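Local coordinates for (R)-2-hydroxyglutaryl-CoA dehydratase activating ATPase (Acidaminococcus fermentans, PDB 1HUX), which hydrolyses ATP very slowly and uses it to drive electron transfer from its [4Fe-4S] cluster, activating (R)-2-hydroxyglutaryl-CoA dehydratase in glutamate fermentation, at residues I3-I8 with D58-L63; C17-D22 with E47-A52; S91-N96 with K237-A242; V97-D102 with G207-V212. One frame throughout, in Å; residues are numbered along the deposited sequence.

Contact 1: I3-I8 with D58-L63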
loop_
_atom_site.group_PDB
_atom_site.type_symbol
_atom_site.label_atom_id
_atom_site.label_comp_id
_atom_site.label_asym_id
_atom_site.label_seq_id
_atom_site.Cartn_x
_atom_site.Cartn_y
_atom_site.Cartn_z
ATOM N N ILE A 3 -26.817 -19.625 -33.138
ATOM C CA ILE A 3 -26.130 -18.326 -33.110
ATOM C C ILE A 3 -24.995 -18.357 -32.092
ATOM O O ILE A 3 -25.229 -18.509 -30.887
ATOM C CB ILE A 3 -27.068 -17.165 -32.764
ATOM C CG1 ILE A 3 -27.941 -16.863 -33.975
ATOM C CG2 ILE A 3 -26.255 -15.905 -32.386
ATOM C CD1 ILE A 3 -28.847 -15.632 -33.800
ATOM N N TYR A 4 -23.766 -18.215 -32.589
ATOM C CA TYR A 4 -22.591 -18.261 -31.724
ATOM C C TYR A 4 -22.019 -16.885 -31.490
ATOM O O TYR A 4 -21.877 -16.101 -32.429
ATOM C CB TYR A 4 -21.510 -19.164 -32.334
ATOM C CG TYR A 4 -21.901 -20.619 -32.437
ATOM C CD1 TYR A 4 -22.778 -21.058 -33.421
ATOM C CD2 TYR A 4 -21.407 -21.550 -31.536
ATOM C CE1 TYR A 4 -23.156 -22.394 -33.504
ATOM C CE2 TYR A 4 -21.772 -22.887 -31.601
ATOM C CZ TYR A 4 -22.645 -23.308 -32.582
ATOM O OH TYR A 4 -23.008 -24.648 -32.613
ATOM N N THR A 5 -21.692 -16.598 -30.231
ATOM C CA THR A 5 -21.130 -15.294 -29.860
ATOM C C THR A 5 -19.846 -15.424 -29.072
ATOM O O THR A 5 -19.568 -16.447 -28.432
ATOM C CB THR A 5 -22.125 -14.427 -29.025
ATOM O OG1 THR A 5 -22.986 -15.287 -28.261
ATOM C CG2 THR A 5 -22.957 -13.517 -29.950
ATOM N N LEU A 6 -19.072 -14.355 -29.104
ATOM C CA LEU A 6 -17.795 -14.350 -28.442
ATOM C C LEU A 6 -17.658 -13.259 -27.389
ATOM O O LEU A 6 -17.780 -12.061 -27.688
ATOM C CB LEU A 6 -16.682 -14.200 -29.495
ATOM C CG LEU A 6 -15.255 -14.129 -28.959
ATOM C CD1 LEU A 6 -14.879 -15.470 -28.372
ATOM C CD2 LEU A 6 -14.314 -13.730 -30.057
ATOM N N GLY A 7 -17.399 -13.701 -26.155
ATOM C CA GLY A 7 -17.178 -12.793 -25.043
ATOM C C GLY A 7 -15.684 -12.783 -24.743
ATOM O O GLY A 7 -15.068 -13.847 -24.586
ATOM N N ILE A 8 -15.102 -11.587 -24.677
ATOM C CA ILE A 8 -13.677 -11.440 -24.408
ATOM C C ILE A 8 -13.426 -10.476 -23.252
ATOM O O ILE A 8 -13.704 -9.273 -23.345
ATOM C CB ILE A 8 -12.911 -10.908 -25.645
ATOM C CG1 ILE A 8 -13.258 -11.741 -26.871
ATOM C CG2 ILE A 8 -11.401 -10.987 -25.411
ATOM C CD1 ILE A 8 -12.734 -11.144 -28.164
ATOM N N ASP A 58 -17.366 -17.254 -37.723
ATOM C CA ASP A 58 -18.527 -18.022 -37.253
ATOM C C ASP A 58 -19.242 -17.340 -36.083
ATOM O O ASP A 58 -20.347 -17.717 -35.679
ATOM C CB ASP A 58 -18.108 -19.424 -36.822
ATOM C CG ASP A 58 -17.715 -20.283 -37.989
ATOM O OD1 ASP A 58 -18.522 -20.383 -38.948
ATOM O OD2 ASP A 58 -16.603 -20.855 -37.939
ATOM N N MET A 59 -18.593 -16.330 -35.535
ATOM C CA MET A 59 -19.163 -15.600 -34.435
ATOM C C MET A 59 -20.124 -14.547 -34.976
ATOM O O MET A 59 -19.737 -13.748 -35.839
ATOM C CB MET A 59 -18.038 -14.943 -33.635
ATOM C CG MET A 59 -17.025 -15.938 -33.095
ATOM S SD MET A 59 -17.768 -17.238 -32.088
ATOM C CE MET A 59 -18.049 -18.547 -33.309
ATOM N N ALA A 60 -21.364 -14.568 -34.467
ATOM C CA ALA A 60 -22.421 -13.621 -34.835
ATOM C C ALA A 60 -22.077 -12.206 -34.351
ATOM O O ALA A 60 -22.200 -11.220 -35.085
ATOM C CB ALA A 60 -23.725 -14.076 -34.235
ATOM N N PHE A 61 -21.633 -12.109 -33.107
ATOM C CA PHE A 61 -21.266 -10.818 -32.551
ATOM C C PHE A 61 -20.113 -11.038 -31.570
ATOM O O PHE A 61 -20.038 -12.072 -30.896
ATOM C CB PHE A 61 -22.476 -10.194 -31.837
ATOM C CG PHE A 61 -22.350 -8.716 -31.603
ATOM C CD1 PHE A 61 -22.638 -7.819 -32.614
ATOM C CD2 PHE A 61 -21.940 -8.218 -30.366
ATOM C CE1 PHE A 61 -22.530 -6.434 -32.416
ATOM C CE2 PHE A 61 -21.821 -6.824 -30.145
ATOM C CZ PHE A 61 -22.120 -5.933 -31.176
ATOM N N THR A 62 -19.204 -10.076 -31.509
ATOM C CA THR A 62 -18.076 -10.180 -30.605
ATOM C C THR A 62 -18.074 -8.961 -29.693
ATOM O O THR A 62 -18.146 -7.816 -30.151
ATOM C CB THR A 62 -16.726 -10.286 -31.385
ATOM O OG1 THR A 62 -16.649 -11.566 -32.025
ATOM C CG2 THR A 62 -15.533 -10.126 -30.442
ATOM N N LEU A 63 -17.993 -9.225 -28.394
ATOM C CA LEU A 63 -18.001 -8.168 -27.413
ATOM C C LEU A 63 -16.821 -8.300 -26.467
ATOM O O LEU A 63 -16.629 -9.339 -25.839
ATOM C CB LEU A 63 -19.312 -8.224 -26.631
ATOM C CG LEU A 63 -19.977 -6.866 -26.428
ATOM C CD1 LEU A 63 -21.414 -7.117 -25.978
ATOM C CD2 LEU A 63 -19.190 -6.017 -25.423
#
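Leu6 and Thr62 pair in register where strands 4-8 and 61-63 run parallel within the mixed five-stranded sheet of one actin-fold subdomain. The geometry supports this directly: the strand axes diverge by only 12° and approach to 5.0 Å. Leu6 bonds to the neighbouring strand through both its N and its O, flanking Thr62. Its N donates to Phe61 O at 3.1 Å, and its O accepts from Leu63 N at 2.9 Å in an almost straight bond, 174° at the hydrogen. Ile8 N then donates to Leu63 O, continuing the parallel pattern, while nearer the N terminus Ala60 N closes on Tyr4 O. Two side-chain layers result. On one, Leu6 and Thr62 lie alongside each other and point the same way. With Leu6 CG opposite its backbone N (chi1 178°), the chain runs alongside Thr62, and the CD2 branch lies 3.7 Å from Thr62 OG1 and also meets Thr62 CG2. Met59, its chain bent twice, turns CG against Leu6 CB and its terminal CE against Tyr4 CB; beyond them lies Ile19 of strand 14-21, which touches both Leu6 and Met59. The other layer, carrying Thr5 and Leu63, faces helix 245-257, where Thr5 meets Ala254 and Tyr255. Further along, Ile8 leans across Thr62 from its own strand, bringing its CD1 tip to 3.7 Å from Thr62 CG2.

Contact 2: C17-D22 with E47-A52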
loop_
_atom_site.group_PDB
_atom_site.type_symbol
_atom_site.label_atom_id
_atom_site.label_comp_id
_atom_site.label_asym_id
_atom_site.label_seq_id
_atom_site.Cartn_x
_atom_site.Cartn_y
_atom_site.Cartn_z
ATOM N N CYS A 17 -11.784 -15.875 -22.418
ATOM C CA CYS A 17 -12.694 -15.894 -23.547
ATOM C C CYS A 17 -13.796 -16.899 -23.375
ATOM O O CYS A 17 -13.601 -17.994 -22.826
ATOM C CB CYS A 17 -11.953 -16.223 -24.838
ATOM S SG CYS A 17 -11.096 -14.844 -25.612
ATOM N N ILE A 18 -14.966 -16.518 -23.874
ATOM C CA ILE A 18 -16.129 -17.380 -23.832
ATOM C C ILE A 18 -16.891 -17.334 -25.158
ATOM O O ILE A 18 -16.987 -16.283 -25.804
ATOM C CB ILE A 18 -17.084 -16.971 -22.681
ATOM C CG1 ILE A 18 -16.504 -17.436 -21.342
ATOM C CG2 ILE A 18 -18.478 -17.592 -22.899
ATOM C CD1 ILE A 18 -16.491 -18.955 -21.175
ATOM N N ILE A 19 -17.410 -18.492 -25.562
ATOM C CA ILE A 19 -18.210 -18.613 -26.780
ATOM C C ILE A 19 -19.445 -19.416 -26.410
ATOM O O ILE A 19 -19.335 -20.535 -25.886
ATOM C CB ILE A 19 -17.470 -19.399 -27.902
ATOM C CG1 ILE A 19 -16.269 -18.611 -28.416
ATOM C CG2 ILE A 19 -18.405 -19.656 -29.071
ATOM C CD1 ILE A 19 -15.432 -19.405 -29.437
ATOM N N LEU A 20 -20.621 -18.853 -26.657
ATOM C CA LEU A 20 -21.839 -19.599 -26.364
ATOM C C LEU A 20 -22.835 -19.631 -27.521
ATOM O O LEU A 20 -22.895 -18.716 -28.372
ATOM C CB LEU A 20 -22.515 -19.094 -25.075
ATOM C CG LEU A 20 -22.465 -17.624 -24.666
ATOM C CD1 LEU A 20 -22.966 -16.740 -25.792
ATOM C CD2 LEU A 20 -23.306 -17.449 -23.424
ATOM N N LYS A 21 -23.604 -20.716 -27.540
ATOM C CA LYS A 21 -24.598 -20.957 -28.566
ATOM C C LYS A 21 -25.998 -20.552 -28.109
ATOM O O LYS A 21 -26.542 -21.123 -27.152
ATOM C CB LYS A 21 -24.560 -22.444 -28.947
ATOM C CG LYS A 21 -25.632 -22.900 -29.926
ATOM C CD LYS A 21 -25.366 -24.317 -30.395
ATOM C CE LYS A 21 -25.277 -25.280 -29.233
ATOM N NZ LYS A 21 -24.795 -26.633 -29.652
ATOM N N ASP A 22 -26.565 -19.562 -28.799
ATOM C CA ASP A 22 -27.912 -19.062 -28.519
ATOM C C ASP A 22 -27.980 -18.391 -27.165
ATOM O O ASP A 22 -29.059 -18.231 -26.599
ATOM C CB ASP A 22 -28.920 -20.215 -28.587
ATOM C CG ASP A 22 -28.943 -20.884 -29.955
ATOM O OD1 ASP A 22 -29.351 -22.069 -30.047
ATOM O OD2 ASP A 22 -28.555 -20.215 -30.940
ATOM N N GLU A 47 -7.248 -19.457 -29.063
ATOM C CA GLU A 47 -7.452 -20.572 -28.152
ATOM C C GLU A 47 -8.913 -21.033 -28.130
ATOM O O GLU A 47 -9.191 -22.228 -28.269
ATOM C CB GLU A 47 -7.044 -20.170 -26.735
ATOM C CG GLU A 47 -5.595 -19.759 -26.576
ATOM C CD GLU A 47 -4.650 -20.937 -26.564
ATOM O OE1 GLU A 47 -3.451 -20.727 -26.272
ATOM O OE2 GLU A 47 -5.107 -22.066 -26.847
ATOM N N VAL A 48 -9.840 -20.092 -27.943
ATOM C CA VAL A 48 -11.257 -20.455 -27.882
ATOM C C VAL A 48 -11.722 -21.022 -29.198
ATOM O O VAL A 48 -12.220 -22.157 -29.268
ATOM C CB VAL A 48 -12.180 -19.250 -27.552
ATOM C CG1 VAL A 48 -12.818 -19.444 -26.167
ATOM C CG2 VAL A 48 -11.407 -17.957 -27.640
ATOM N N LEU A 49 -11.553 -20.216 -30.240
ATOM C CA LEU A 49 -11.966 -20.625 -31.559
ATOM C C LEU A 49 -11.489 -22.052 -31.831
ATOM O O LEU A 49 -12.261 -22.895 -32.314
ATOM C CB LEU A 49 -11.446 -19.623 -32.586
ATOM C CG LEU A 49 -12.211 -18.288 -32.506
ATOM C CD1 LEU A 49 -11.514 -17.192 -33.300
ATOM C CD2 LEU A 49 -13.635 -18.503 -32.988
ATOM N N GLU A 50 -10.238 -22.343 -31.481
ATOM C CA GLU A 50 -9.701 -23.678 -31.694
ATOM C C GLU A 50 -10.453 -24.701 -30.872
ATOM O O GLU A 50 -10.986 -25.671 -31.410
ATOM C CB GLU A 50 -8.220 -23.735 -31.341
ATOM C CG GLU A 50 -7.323 -23.111 -32.382
ATOM C CD GLU A 50 -5.872 -23.481 -32.173
ATOM O OE1 GLU A 50 -5.328 -23.153 -31.094
ATOM O OE2 GLU A 50 -5.284 -24.103 -33.086
ATOM N N ASN A 51 -10.497 -24.477 -29.565
ATOM C CA ASN A 51 -11.183 -25.388 -28.664
ATOM C C ASN A 51 -12.575 -25.701 -29.190
ATOM O O ASN A 51 -13.031 -26.845 -29.112
ATOM C CB ASN A 51 -11.285 -24.767 -27.266
ATOM C CG ASN A 51 -9.925 -24.569 -26.605
ATOM O OD1 ASN A 51 -9.141 -25.512 -26.468
ATOM N ND2 ASN A 51 -9.648 -23.340 -26.180
ATOM N N ALA A 52 -13.226 -24.680 -29.745
ATOM C CA ALA A 52 -14.583 -24.802 -30.278
ATOM C C ALA A 52 -14.652 -25.369 -31.694
ATOM O O ALA A 52 -15.685 -25.893 -32.110
ATOM C CB ALA A 52 -15.275 -23.438 -30.237
#
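Val48 sits over Cys17 and receives Ile19 at its flank, so one helix residue spans two strand positions. Both methyls straddle Cys17 CB: Val48 CG2 lies 3.3 Å from it and Val48 CG1 3.6 Å, while Cys17 SG touches CG2 alone among the valine's atoms. Ile19 supplies the other half. Its CG1 turns opposite the carbonyl carbon (chi1 -68°) and the chain then runs on extended, which carries CD1 out to the helix. There this single methyl meets three residues: Val48 CB at 3.8 Å, Leu49 CD2 at 4.1 Å and Ala52 CB at 4.1 Å. These belong to helix positions i, i+1 and i+4, so CD1 rests against a triangle of the helix surface. CD1 also comes to 4.0 Å from Leu49 N, a closeness to the helix backbone consistent with the small side chain of Ala52. The contact is wholly apolar in its side chains. It is an alpha/beta packing of the actin fold, in which helix 47-52 lies over one face of the sheet; the helix and strand 17-21 axes approach to 8.6 Å and cross at -39°. Backbone bonds such as Ala52 N to Val48 O, 2.8 Å, fix the spacing of the helical triangle. Backbone hydrogen bonds tie the strand to its neighbours on either side, Cys17 to Ser30 of strand 25-33 and Ile18 to Gly7 of strand 4-10. On the helix-covered face, Ile19 is also packed by Leu6, Val27 and Met59. Ile18 and Leu20 point to the reverse face, where both touch Ala251 of helix 245-257.

Contact 3: S91-N96 with K237-A242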
loop_
_atom_site.group_PDB
_atom_site.type_symbol
_atom_site.label_atom_id
_atom_site.label_comp_id
_atom_site.label_asym_id
_atom_site.label_seq_id
_atom_site.Cartn_x
_atom_site.Cartn_y
_atom_site.Cartn_z
ATOM N N SER A 91 -25.563 -13.413 -13.228
ATOM C CA SER A 91 -26.976 -13.734 -13.408
ATOM C C SER A 91 -27.201 -14.991 -14.204
ATOM O O SER A 91 -28.157 -15.723 -13.951
ATOM C CB SER A 91 -27.706 -12.578 -14.066
ATOM O OG SER A 91 -27.801 -11.494 -13.158
ATOM N N PHE A 92 -26.309 -15.251 -15.151
ATOM C CA PHE A 92 -26.409 -16.447 -15.975
ATOM C C PHE A 92 -26.070 -17.679 -15.135
ATOM O O PHE A 92 -26.651 -18.743 -15.320
ATOM C CB PHE A 92 -25.442 -16.345 -17.164
ATOM C CG PHE A 92 -25.485 -17.535 -18.091
ATOM C CD1 PHE A 92 -26.356 -17.560 -19.182
ATOM C CD2 PHE A 92 -24.689 -18.654 -17.844
ATOM C CE1 PHE A 92 -26.439 -18.689 -20.014
ATOM C CE2 PHE A 92 -24.761 -19.786 -18.664
ATOM C CZ PHE A 92 -25.641 -19.804 -19.752
ATOM N N ILE A 93 -25.135 -17.523 -14.205
ATOM C CA ILE A 93 -24.723 -18.645 -13.363
ATOM C C ILE A 93 -25.620 -18.800 -12.125
ATOM O O ILE A 93 -26.001 -19.915 -11.739
ATOM C CB ILE A 93 -23.260 -18.468 -12.876
ATOM C CG1 ILE A 93 -22.360 -18.031 -14.025
ATOM C CG2 ILE A 93 -22.746 -19.766 -12.298
ATOM C CD1 ILE A 93 -20.966 -17.675 -13.560
ATOM N N TRP A 94 -25.933 -17.674 -11.492
ATOM C CA TRP A 94 -26.774 -17.682 -10.301
ATOM C C TRP A 94 -27.895 -16.684 -10.513
ATOM O O TRP A 94 -27.686 -15.470 -10.427
ATOM C CB TRP A 94 -25.955 -17.273 -9.080
ATOM C CG TRP A 94 -24.744 -18.122 -8.812
ATOM C CD1 TRP A 94 -24.723 -19.378 -8.258
ATOM C CD2 TRP A 94 -23.378 -17.765 -9.058
ATOM N NE1 TRP A 94 -23.420 -19.819 -8.139
ATOM C CE2 TRP A 94 -22.576 -18.851 -8.620
ATOM C CE3 TRP A 94 -22.751 -16.634 -9.602
ATOM C CZ2 TRP A 94 -21.180 -18.839 -8.709
ATOM C CZ3 TRP A 94 -21.356 -16.620 -9.692
ATOM C CH2 TRP A 94 -20.589 -17.720 -9.245
ATOM N N PRO A 95 -29.103 -17.189 -10.797
ATOM C CA PRO A 95 -30.296 -16.364 -11.035
ATOM C C PRO A 95 -30.631 -15.369 -9.923
ATOM O O PRO A 95 -31.062 -14.250 -10.193
ATOM C CB PRO A 95 -31.397 -17.399 -11.220
ATOM C CG PRO A 95 -30.647 -18.602 -11.766
ATOM C CD PRO A 95 -29.411 -18.625 -10.928
ATOM N N ASN A 96 -30.404 -15.766 -8.679
ATOM C CA ASN A 96 -30.727 -14.909 -7.543
ATOM C C ASN A 96 -29.623 -14.007 -7.020
ATOM O O ASN A 96 -29.711 -13.490 -5.902
ATOM C CB ASN A 96 -31.256 -15.771 -6.408
ATOM C CG ASN A 96 -32.433 -16.614 -6.839
ATOM O OD1 ASN A 96 -33.346 -16.112 -7.499
ATOM N ND2 ASN A 96 -32.427 -17.896 -6.472
ATOM N N LYS A 237 -21.194 -17.854 -2.735
ATOM C CA LYS A 237 -21.183 -18.863 -3.784
ATOM C C LYS A 237 -20.077 -18.606 -4.790
ATOM O O LYS A 237 -19.563 -17.485 -4.911
ATOM C CB LYS A 237 -22.530 -18.887 -4.507
ATOM C CG LYS A 237 -23.712 -18.999 -3.572
ATOM C CD LYS A 237 -24.984 -19.346 -4.316
ATOM C CE LYS A 237 -26.092 -19.658 -3.334
ATOM N NZ LYS A 237 -27.254 -20.316 -3.985
ATOM N N THR A 238 -19.712 -19.666 -5.499
ATOM C CA THR A 238 -18.679 -19.589 -6.523
ATOM C C THR A 238 -18.739 -20.885 -7.329
ATOM O O THR A 238 -19.229 -21.907 -6.839
ATOM C CB THR A 238 -17.274 -19.406 -5.888
ATOM O OG1 THR A 238 -16.315 -19.061 -6.901
ATOM C CG2 THR A 238 -16.851 -20.684 -5.156
ATOM N N SER A 239 -18.275 -20.829 -8.575
ATOM C CA SER A 239 -18.263 -22.007 -9.444
ATOM C C SER A 239 -16.968 -21.980 -10.240
ATOM O O SER A 239 -16.251 -20.974 -10.244
ATOM C CB SER A 239 -19.458 -22.000 -10.415
ATOM O OG SER A 239 -19.141 -21.318 -11.623
ATOM N N PRO A 240 -16.654 -23.091 -10.926
ATOM C CA PRO A 240 -15.436 -23.213 -11.737
ATOM C C PRO A 240 -15.268 -22.040 -12.711
ATOM O O PRO A 240 -14.161 -21.509 -12.906
ATOM C CB PRO A 240 -15.650 -24.536 -12.455
ATOM C CG PRO A 240 -16.436 -25.344 -11.439
ATOM C CD PRO A 240 -17.445 -24.337 -10.962
ATOM N N LEU A 241 -16.390 -21.638 -13.304
ATOM C CA LEU A 241 -16.435 -20.534 -14.268
ATOM C C LEU A 241 -16.165 -19.172 -13.652
ATOM O O LEU A 241 -16.171 -18.155 -14.347
ATOM C CB LEU A 241 -17.806 -20.504 -14.940
ATOM C CG LEU A 241 -18.115 -21.750 -15.767
ATOM C CD1 LEU A 241 -19.554 -21.700 -16.237
ATOM C CD2 LEU A 241 -17.137 -21.828 -16.947
ATOM N N ALA A 242 -15.927 -19.165 -12.346
ATOM C CA ALA A 242 -15.685 -17.938 -11.609
ATOM C C ALA A 242 -14.835 -16.910 -12.347
ATOM O O ALA A 242 -15.260 -15.770 -12.531
ATOM C CB ALA A 242 -15.058 -18.267 -10.268
#
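Lys237 lies over one face of the Trp94 indole, opening a contact between the end of helix 82-93 and the loop by which the actin-fold chain leaves strand 236-237 of the second sheet for helix 245-257, which packs against the first. Lys237 CB is 3.7 Å above the ring plane and displaced toward its rim, 28° off the normal of the five-membered ring: an off-centre CH-pi contact. The extended lysine chain runs past the indole, CD reaching Trp94 CD1 at 4.0 Å, and its NZ ends in a salt bridge with Asp211. At Thr238 the backbone takes over, CA lying 3.4 Å from Trp94 CZ2. Thr238 C and Ser239 N meet the indole at its edge, in plane. The opposite face is covered by Ile93 CG2 over its centre, leaving the ring sandwiched between an isoleucine methyl and a lysine methylene. With only an alanine methyl at Trp94, Lys237 CB and the Thr238 backbone would probably lose their packing partner, opening a gap between helix end and loop. Ser239 OG approaches Ile93 CG2 at 4.0 Å and accepts a weak bond from Leu241 N. Leu241 CB comes within 4.5 Å of Ile93 CD1.

Contact 4: V97-D102 with G207-V212; sequences VHTVID and GIVKDV
Thr99 turns OG1 opposite its own carbonyl carbon (chi1 -65°), a torsion that sends the hydroxyl to Val209 N and leaves the CG2 methyl beside Val212. The same choice at His98 (chi1 -79°) sets its imidazole beside Lys210. These groups join the start of strand 99-104 to the loop entering strand 212-215, two parallel neighbours in the second mixed sheet of the actin fold. The hydroxyl bond is firm by its geometry: Val209 N donates to Thr99 OG1 over 2.8 Å, at 157° on the hydrogen. It ties a strand side chain to the loop backbone before the regular pairing begins. Replacing Thr99 by a valine would probably leave Val209 N without this acceptor and free the 207-210 loop to shift from the strand. Pairing proper starts at Thr99 with Val212, whose side chains lie alongside each other, CG2 of Thr99 4.0 Å from CG1 of Val212. Backbone bonds from Thr99 and Ile101 to Val213 carry it on. Before this bridge the only backbone-to-backbone hydrogen bond between the two segments is weak, His98 N to Asp211 O at 3.4 Å. His98 CB packs on Val209 CG1, its ring presents an edge to Lys210 O, in plane, and its ND1 is hydrogen-bonded to Val113 O of the neighbouring strand 107-114, an anchor likely to fix the ring's rotation. Two residues further along the strand, Ile101 crosses Val212, its CD1 tip 3.7 Å from Val212 CG1.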
loop_
_atom_site.group_PDB
_atom_site.type_symbol
_atom_site.label_atom_id
_atom_site.label_comp_id
_atom_site.label_asym_id
_atom_site.label_seq_id
_atom_site.Cartn_x
_atom_site.Cartn_y
_atom_site.Cartn_z
ATOM N N VAL A 97 -28.581 -13.807 -7.815
ATOM C CA VAL A 97 -27.501 -12.941 -7.378
ATOM C C VAL A 97 -28.065 -11.557 -7.170
ATOM O O VAL A 97 -29.044 -11.175 -7.808
ATOM C CB VAL A 97 -26.368 -12.819 -8.429
ATOM C CG1 VAL A 97 -25.655 -14.127 -8.560
ATOM C CG2 VAL A 97 -26.933 -12.377 -9.778
ATOM N N HIS A 98 -27.440 -10.811 -6.273
ATOM C CA HIS A 98 -27.843 -9.438 -5.997
ATOM C C HIS A 98 -26.589 -8.698 -5.598
ATOM O O HIS A 98 -26.509 -7.471 -5.682
ATOM C CB HIS A 98 -28.879 -9.404 -4.884
ATOM C CG HIS A 98 -30.262 -9.765 -5.343
ATOM N ND1 HIS A 98 -30.981 -8.987 -6.231
ATOM C CD2 HIS A 98 -31.058 -10.818 -5.035
ATOM C CE1 HIS A 98 -32.159 -9.545 -6.443
ATOM N NE2 HIS A 98 -32.233 -10.658 -5.729
ATOM N N THR A 99 -25.599 -9.484 -5.192
ATOM C CA THR A 99 -24.312 -8.952 -4.778
ATOM C C THR A 99 -23.195 -9.822 -5.342
ATOM O O THR A 99 -23.165 -11.048 -5.142
ATOM C CB THR A 99 -24.193 -8.885 -3.216
ATOM O OG1 THR A 99 -25.142 -7.937 -2.696
ATOM C CG2 THR A 99 -22.793 -8.451 -2.809
ATOM N N VAL A 100 -22.278 -9.170 -6.051
ATOM C CA VAL A 100 -21.150 -9.854 -6.674
ATOM C C VAL A 100 -19.818 -9.309 -6.182
ATOM O O VAL A 100 -19.507 -8.125 -6.351
ATOM C CB VAL A 100 -21.174 -9.712 -8.238
ATOM C CG1 VAL A 100 -19.944 -10.359 -8.827
ATOM C CG2 VAL A 100 -22.420 -10.377 -8.837
ATOM N N ILE A 101 -19.031 -10.178 -5.569
ATOM C CA ILE A 101 -17.715 -9.780 -5.099
ATOM C C ILE A 101 -16.690 -10.276 -6.117
ATOM O O ILE A 101 -16.511 -11.484 -6.261
ATOM C CB ILE A 101 -17.399 -10.411 -3.741
ATOM C CG1 ILE A 101 -18.436 -9.957 -2.722
ATOM C CG2 ILE A 101 -16.009 -9.999 -3.290
ATOM C CD1 ILE A 101 -18.253 -10.580 -1.363
ATOM N N ASP A 102 -16.035 -9.352 -6.820
ATOM C CA ASP A 102 -15.045 -9.720 -7.835
ATOM C C ASP A 102 -13.630 -9.298 -7.496
ATOM O O ASP A 102 -13.291 -8.107 -7.571
ATOM C CB ASP A 102 -15.416 -9.113 -9.198
ATOM C CG ASP A 102 -14.312 -9.284 -10.243
ATOM O OD1 ASP A 102 -13.823 -8.256 -10.767
ATOM O OD2 ASP A 102 -13.940 -10.448 -10.530
ATOM N N GLY A 207 -23.542 -2.860 0.582
ATOM C CA GLY A 207 -24.524 -3.660 1.270
ATOM C C GLY A 207 -24.601 -5.063 0.734
ATOM O O GLY A 207 -24.832 -5.264 -0.453
ATOM N N ILE A 208 -24.408 -6.036 1.616
ATOM C CA ILE A 208 -24.476 -7.421 1.210
ATOM C C ILE A 208 -25.895 -7.891 1.071
ATOM O O ILE A 208 -26.585 -8.125 2.073
ATOM C CB ILE A 208 -23.798 -8.359 2.207
ATOM C CG1 ILE A 208 -22.290 -8.199 2.104
ATOM C CG2 ILE A 208 -24.207 -9.799 1.945
ATOM C CD1 ILE A 208 -21.726 -7.253 3.138
ATOM N N VAL A 209 -26.350 -8.046 -0.159
ATOM C CA VAL A 209 -27.684 -8.543 -0.346
ATOM C C VAL A 209 -27.629 -10.048 -0.499
ATOM O O VAL A 209 -26.579 -10.645 -0.682
ATOM C CB VAL A 209 -28.348 -7.954 -1.606
ATOM C CG1 VAL A 209 -29.758 -8.559 -1.782
ATOM C CG2 VAL A 209 -28.421 -6.450 -1.455
ATOM N N LYS A 210 -28.806 -10.626 -0.432
ATOM C CA LYS A 210 -29.015 -12.027 -0.576
ATOM C C LYS A 210 -28.408 -12.597 -1.825
ATOM O O LYS A 210 -28.428 -11.995 -2.876
ATOM C CB LYS A 210 -30.502 -12.277 -0.561
ATOM C CG LYS A 210 -30.816 -13.247 0.524
ATOM C CD LYS A 210 -32.284 -13.341 0.909
ATOM C CE LYS A 210 -32.293 -14.384 2.019
ATOM N NZ LYS A 210 -33.665 -14.638 2.569
ATOM N N ASP A 211 -27.869 -13.801 -1.669
ATOM C CA ASP A 211 -27.205 -14.535 -2.743
ATOM C C ASP A 211 -25.991 -13.797 -3.263
ATOM O O ASP A 211 -25.974 -13.184 -4.326
ATOM C CB ASP A 211 -28.205 -14.877 -3.837
ATOM C CG ASP A 211 -28.672 -16.303 -3.748
ATOM O OD1 ASP A 211 -27.802 -17.183 -3.916
ATOM O OD2 ASP A 211 -29.858 -16.559 -3.458
ATOM N N VAL A 212 -24.951 -13.830 -2.424
ATOM C CA VAL A 212 -23.676 -13.225 -2.689
ATOM C C VAL A 212 -22.833 -14.227 -3.460
ATOM O O VAL A 212 -22.799 -15.403 -3.112
ATOM C CB VAL A 212 -22.947 -12.873 -1.361
ATOM C CG1 VAL A 212 -21.649 -12.080 -1.680
ATOM C CG2 VAL A 212 -23.830 -12.061 -0.478
#

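In the fold
From the N terminus, strand 4-10 leads into strand 14-21, its neighbour in the first sheet. Contact 2 closes the shorter loop, bringing helix 40-52 over strand 14-21, and falls within the loop that contact 1 closes when the chain returns in strand 61-65. Both finish before contact 3 opens at the end of helix 82-93. Contact 4 then starts and closes inside the long excursion that contact 3 ends near strand 236-237. Contacts 3 and 4 adjoin where Lys237 N bonds to Val212 O. Contacts 1 and 4 are counterparts: each joins the first and fourth strands of a sheet ordered 3-2-1-4-5, one per actin-fold subdomain, their centres about 28 Å apart.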